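Local structure of ferric uptake regulation protein (Helicobacter pylori, 2XIG) at residues C[95-107]-C[134-146]. The protein probably acts as an iron-dependent global repressor, binding the operators of its target genes with ferrous iron as cofactor. The protein carries 2 engineered substitutions. Sequence-based numbering, arbitrary orientation.
Sequences EHHDHIICLHCGK and HDMKMFVWCKECQ. With ZN (zinc ion), chain M; ZN (zinc ion), chain N; ZN (zinc ion), chain L.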
loop_
_atom_site.group_PDB
_atom_site.type_symbol
_atom_site.label_atom_id
_atom_site.label_comp_id
_atom_site.label_asym_id
_atom_site.label_seq_id
_atom_site.Cartn_x
_atom_site.Cartn_y
_atom_site.Cartn_z
ATOM N N GLU C 95 14.963 21.945 18.267
ATOM C CA GLU C 95 14.602 22.994 17.314
ATOM C C GLU C 95 13.593 22.457 16.285
ATOM O O GLU C 95 13.624 21.271 15.936
ATOM C CB GLU C 95 15.874 23.492 16.601
ATOM C CG GLU C 95 15.658 24.308 15.318
ATOM C CD GLU C 95 16.025 25.784 15.464
ATOM O OE1 GLU C 95 15.276 26.644 14.949
ATOM O OE2 GLU C 95 17.066 26.088 16.081
ATOM N N HIS C 96 12.697 23.317 15.809
ATOM C CA HIS C 96 11.731 22.884 14.800
ATOM C C HIS C 96 12.420 22.312 13.581
ATOM O O HIS C 96 13.363 22.889 13.062
ATOM C CB HIS C 96 10.842 24.021 14.309
ATOM C CG HIS C 96 10.049 23.645 13.100
ATOM N ND1 HIS C 96 8.926 22.849 13.175
ATOM C CD2 HIS C 96 10.250 23.891 11.783
ATOM C CE1 HIS C 96 8.455 22.642 11.959
ATOM N NE2 HIS C 96 9.241 23.260 11.097
ATOM N N HIS C 97 11.925 21.180 13.097
ATOM C CA HIS C 97 12.446 20.636 11.861
ATOM C C HIS C 97 11.390 19.773 11.196
ATOM O O HIS C 97 10.435 19.308 11.825
ATOM C CB HIS C 97 13.673 19.772 12.131
ATOM C CG HIS C 97 13.388 18.622 13.041
ATOM N ND1 HIS C 97 13.438 18.733 14.414
ATOM C CD2 HIS C 97 13.009 17.350 12.780
ATOM C CE1 HIS C 97 13.115 17.574 14.960
ATOM N NE2 HIS C 97 12.845 16.723 13.987
ATOM N N ASP C 98 11.582 19.573 9.908
ATOM C CA ASP C 98 10.702 18.725 9.125
ATOM C C ASP C 98 11.472 17.477 8.755
ATOM O O ASP C 98 12.614 17.319 9.181
ATOM C CB ASP C 98 10.266 19.506 7.917
ATOM C CG ASP C 98 9.639 20.827 8.309
ATOM O OD1 ASP C 98 8.555 20.791 8.908
ATOM O OD2 ASP C 98 10.241 21.889 8.038
ATOM N N HIS C 99 10.865 16.581 7.976
ATOM C CA HIS C 99 11.471 15.267 7.820
ATOM C C HIS C 99 11.554 14.759 6.400
ATOM O O HIS C 99 10.606 14.874 5.628
ATOM C CB HIS C 99 10.715 14.235 8.646
ATOM C CG HIS C 99 10.732 14.514 10.111
ATOM N ND1 HIS C 99 9.734 15.229 10.740
ATOM C CD2 HIS C 99 11.629 14.191 11.073
ATOM C CE1 HIS C 99 10.005 15.317 12.027
ATOM N NE2 HIS C 99 11.148 14.695 12.255
ATOM N N ILE C 100 12.706 14.175 6.093
ATOM C CA ILE C 100 12.907 13.400 4.881
ATOM C C ILE C 100 12.938 11.927 5.301
ATOM O O ILE C 100 13.575 11.575 6.282
ATOM C CB ILE C 100 14.243 13.802 4.223
ATOM C CG1 ILE C 100 14.109 15.185 3.585
ATOM C CG2 ILE C 100 14.685 12.780 3.187
ATOM C CD1 ILE C 100 15.428 15.921 3.403
ATOM N N ILE C 101 12.238 11.070 4.568
ATOM C CA ILE C 101 12.162 9.650 4.919
ATOM C C ILE C 101 12.443 8.813 3.683
ATOM O O ILE C 101 11.806 9.001 2.652
ATOM C CB ILE C 101 10.760 9.264 5.459
ATOM C CG1 ILE C 101 10.347 10.167 6.628
ATOM C CG2 ILE C 101 10.713 7.784 5.853
ATOM C CD1 ILE C 101 9.449 11.306 6.212
ATOM N N CYS C 102 13.403 7.896 3.781
ATOM C CA CYS C 102 13.749 7.044 2.660
ATOM C C CYS C 102 12.755 5.892 2.542
ATOM O O CYS C 102 12.550 5.146 3.491
ATOM C CB CYS C 102 15.163 6.481 2.805
ATOM S SG CYS C 102 15.578 5.399 1.426
ATOM N N LEU C 103 12.144 5.761 1.372
ATOM C CA LEU C 103 11.148 4.719 1.138
ATOM C C LEU C 103 11.737 3.317 1.116
ATOM O O LEU C 103 11.004 2.333 1.228
ATOM C CB LEU C 103 10.430 4.968 -0.183
ATOM C CG LEU C 103 9.512 6.181 -0.175
ATOM C CD1 LEU C 103 9.302 6.678 -1.583
ATOM C CD2 LEU C 103 8.186 5.844 0.504
ATOM N N HIS C 104 13.050 3.217 0.953
ATOM C CA HIS C 104 13.666 1.900 0.816
ATOM C C HIS C 104 14.208 1.382 2.145
ATOM O O HIS C 104 13.936 0.242 2.524
ATOM C CB HIS C 104 14.759 1.907 -0.258
ATOM C CG HIS C 104 15.318 0.547 -0.551
ATOM N ND1 HIS C 104 14.542 -0.488 -1.026
ATOM C CD2 HIS C 104 16.573 0.051 -0.433
ATOM C CE1 HIS C 104 15.295 -1.564 -1.188
ATOM N NE2 HIS C 104 16.533 -1.262 -0.837
ATOM N N CYS C 105 14.949 2.225 2.863
ATOM C CA CYS C 105 15.606 1.788 4.097
ATOM C C CYS C 105 14.984 2.382 5.362
ATOM O O CYS C 105 15.336 1.993 6.471
ATOM C CB CYS C 105 17.105 2.086 4.044
ATOM S SG CYS C 105 17.532 3.838 4.346
ATOM N N GLY C 106 14.063 3.325 5.197
ATOM C CA GLY C 106 13.336 3.877 6.328
ATOM C C GLY C 106 14.086 4.943 7.109
ATOM O O GLY C 106 13.574 5.481 8.093
ATOM N N LYS C 107 15.302 5.248 6.674
ATOM C CA LYS C 107 16.114 6.279 7.317
ATOM C C LYS C 107 15.390 7.623 7.353
ATOM O O LYS C 107 14.726 7.999 6.390
ATOM C CB LYS C 107 17.431 6.422 6.554
ATOM C CG LYS C 107 18.271 7.624 6.905
ATOM C CD LYS C 107 19.415 7.773 5.915
ATOM C CE LYS C 107 20.211 6.486 5.835
ATOM N NZ LYS C 107 21.273 6.556 4.806
ATOM N N HIS C 134 2.436 23.467 10.568
ATOM C CA HIS C 134 2.519 22.717 9.328
ATOM C C HIS C 134 3.120 21.348 9.570
ATOM O O HIS C 134 3.795 21.123 10.570
ATOM C CB HIS C 134 3.324 23.491 8.282
ATOM C CG HIS C 134 4.752 23.709 8.660
ATOM N ND1 HIS C 134 5.163 24.773 9.436
ATOM C CD2 HIS C 134 5.870 23.006 8.362
ATOM C CE1 HIS C 134 6.473 24.710 9.608
ATOM N NE2 HIS C 134 6.923 23.650 8.968
ATOM N N ASP C 135 2.835 20.432 8.651
ATOM C CA ASP C 135 3.407 19.095 8.669
ATOM C C ASP C 135 3.942 18.859 7.268
ATOM O O ASP C 135 3.187 18.926 6.288
ATOM C CB ASP C 135 2.336 18.059 9.017
ATOM C CG ASP C 135 2.890 16.651 9.095
ATOM O OD1 ASP C 135 3.502 16.308 10.125
ATOM O OD2 ASP C 135 2.715 15.887 8.128
ATOM N N MET C 136 5.245 18.616 7.168
ATOM C CA MET C 136 5.891 18.467 5.878
ATOM C C MET C 136 6.800 17.255 5.930
ATOM O O MET C 136 7.707 17.191 6.754
ATOM C CB MET C 136 6.686 19.732 5.530
ATOM C CG MET C 136 7.610 19.603 4.323
ATOM S SD MET C 136 8.398 21.192 3.932
ATOM C CE MET C 136 9.603 20.718 2.711
ATOM N N LYS C 137 6.524 16.279 5.068
ATOM C CA LYS C 137 7.360 15.087 4.966
ATOM C C LYS C 137 7.724 14.893 3.520
ATOM O O LYS C 137 6.869 15.025 2.635
ATOM C CB LYS C 137 6.632 13.842 5.469
ATOM C CG LYS C 137 6.183 13.902 6.911
ATOM C CD LYS C 137 5.045 12.920 7.143
ATOM C CE LYS C 137 4.212 13.327 8.344
ATOM N NZ LYS C 137 2.776 13.035 8.107
ATOM N N MET C 138 8.993 14.601 3.266
ATOM C CA MET C 138 9.413 14.277 1.915
ATOM C C MET C 138 9.905 12.844 1.862
ATOM O O MET C 138 10.697 12.430 2.691
ATOM C CB MET C 138 10.488 15.232 1.426
ATOM C CG MET C 138 9.919 16.514 0.839
ATOM S SD MET C 138 10.698 17.908 1.618
ATOM C CE MET C 138 12.384 17.693 1.097
ATOM N N PHE C 139 9.408 12.091 0.888
ATOM C CA PHE C 139 9.765 10.680 0.758
ATOM C C PHE C 139 10.737 10.528 -0.394
ATOM O O PHE C 139 10.509 11.052 -1.475
ATOM C CB PHE C 139 8.506 9.839 0.532
ATOM C CG PHE C 139 7.560 9.868 1.700
ATOM C CD1 PHE C 139 7.757 9.020 2.777
ATOM C CD2 PHE C 139 6.503 10.772 1.744
ATOM C CE1 PHE C 139 6.905 9.047 3.869
ATOM C CE2 PHE C 139 5.650 10.805 2.836
ATOM C CZ PHE C 139 5.850 9.938 3.897
ATOM N N VAL C 140 11.829 9.815 -0.152
ATOM C CA VAL C 140 12.935 9.795 -1.093
ATOM C C VAL C 140 13.527 8.398 -1.226
ATOM O O VAL C 140 13.166 7.494 -0.487
ATOM C CB VAL C 140 14.071 10.719 -0.599
ATOM C CG1 VAL C 140 13.560 12.146 -0.420
ATOM C CG2 VAL C 140 14.640 10.193 0.713
ATOM N N TRP C 141 14.434 8.248 -2.186
ATOM C CA TRP C 141 15.458 7.210 -2.130
ATOM C C TRP C 141 16.732 7.907 -1.687
ATOM O O TRP C 141 17.214 8.820 -2.368
ATOM C CB TRP C 141 15.690 6.570 -3.500
ATOM C CG TRP C 141 14.471 6.027 -4.148
ATOM C CD1 TRP C 141 13.291 5.716 -3.540
ATOM C CD2 TRP C 141 14.308 5.707 -5.537
ATOM N NE1 TRP C 141 12.397 5.231 -4.467
ATOM C CE2 TRP C 141 12.997 5.213 -5.700
ATOM C CE3 TRP C 141 15.142 5.789 -6.660
ATOM C CZ2 TRP C 141 12.496 4.801 -6.941
ATOM C CZ3 TRP C 141 14.642 5.385 -7.897
ATOM C CH2 TRP C 141 13.330 4.894 -8.024
ATOM N N CYS C 142 17.273 7.498 -0.547
ATOM C CA CYS C 142 18.392 8.217 0.038
ATOM C C CYS C 142 19.672 7.905 -0.728
ATOM O O CYS C 142 19.709 6.999 -1.567
ATOM C CB CYS C 142 18.545 7.872 1.523
ATOM S SG CYS C 142 19.391 6.299 1.855
ATOM N N LYS C 143 20.711 8.673 -0.439
ATOM C CA LYS C 143 22.010 8.492 -1.070
ATOM C C LYS C 143 22.498 7.050 -0.943
ATOM O O LYS C 143 22.957 6.461 -1.917
ATOM C CB LYS C 143 23.028 9.439 -0.434
ATOM C CG LYS C 143 24.402 9.384 -1.064
ATOM C CD LYS C 143 25.352 10.345 -0.369
ATOM C CE LYS C 143 26.724 10.340 -1.026
ATOM N NZ LYS C 143 27.362 8.994 -0.978
ATOM N N GLU C 144 22.400 6.489 0.258
ATOM C CA GLU C 144 22.982 5.171 0.521
ATOM C C GLU C 144 22.277 4.046 -0.248
ATOM O O GLU C 144 22.926 3.119 -0.728
ATOM C CB GLU C 144 22.997 4.871 2.024
ATOM C CG GLU C 144 24.079 5.637 2.813
ATOM C CD GLU C 144 23.829 7.138 2.870
ATOM O OE1 GLU C 144 22.653 7.553 2.969
ATOM O OE2 GLU C 144 24.811 7.909 2.825
ATOM N N CYS C 145 20.954 4.140 -0.373
ATOM C CA CYS C 145 20.183 3.133 -1.111
ATOM C C CYS C 145 20.346 3.244 -2.625
ATOM O O CYS C 145 20.190 2.255 -3.345
ATOM C CB CYS C 145 18.697 3.195 -0.737
ATOM S SG CYS C 145 18.360 2.630 0.925
ATOM N N GLN C 146 20.655 4.445 -3.108
ATOM C CA GLN C 146 20.868 4.642 -4.540
ATOM C C GLN C 146 22.220 4.079 -4.976
ATOM O O GLN C 146 22.452 3.864 -6.160
ATOM C CB GLN C 146 20.789 6.125 -4.918
ATOM C CG GLN C 146 19.365 6.682 -5.029
ATOM C CD GLN C 146 19.353 8.139 -5.449
ATOM O OE1 GLN C 146 19.347 9.041 -4.610
ATOM N NE2 GLN C 146 19.365 8.380 -6.752
HETATM ZN ZN ZN M . 17.687 4.569 2.141
HETATM ZN ZN ZN N . 8.931 23.293 8.981
HETATM ZN ZN ZN L . 12.315 14.689 14.006
HETATM O O HOH W 1 6.644 18.935 9.647
HETATM O O HOH W 2 7.544 16.005 9.418
#
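C102 and C142 meet around a zinc ion that C105 and C145 complete, so two CxxC turns, one from each segment, close a Cys4 site and show how a structural metal can fasten the ends of neighbouring strands. C102 is instructive from CB outward. Its CB rests against C142 CB at 3.9 Å; chi1 of 179° swings SG away from its own backbone N, toward the metal, which it binds, and toward C142 N, from which it accepts at 3.3 Å. H104 N and C105 N donate to the same sulfur from its own turn, making three N-H bonds that probably temper the thiolate charge. K107 reaches over with NZ 3.5 Å from C142 SG and forms a salt bridge to E144 OE1.

Strands 98-102 and 134-141 run parallel between this site and a second metal centre, in the mixed sheet of the Fur dimerization domain; strand 134-141 continues the sheet antiparallel into the second subunit. I101 N donates to M138 O at 2.8 Å. On one face I100 CG2 packs 3.6 Å from V140 CG2; on the other, I101 CB and L103 CD2 approach the F139 ring obliquely.

At the far end H96, D98 and H134 share a zinc ion with E117, at a site that, as in related Fur proteins, probably takes iron. D98 chelates the zinc unevenly, OD2 at 2.1 Å and OD1 at 2.5 Å; the latter lies at the edge of the H134 ring and accepts a hydrogen bond from a water, which in turn accepts one from M136 N. A second water links H99 ND1 to M136 O, while H99 NE2 and H97 NE2 both bind the third zinc, which H42 and E90 help to complete.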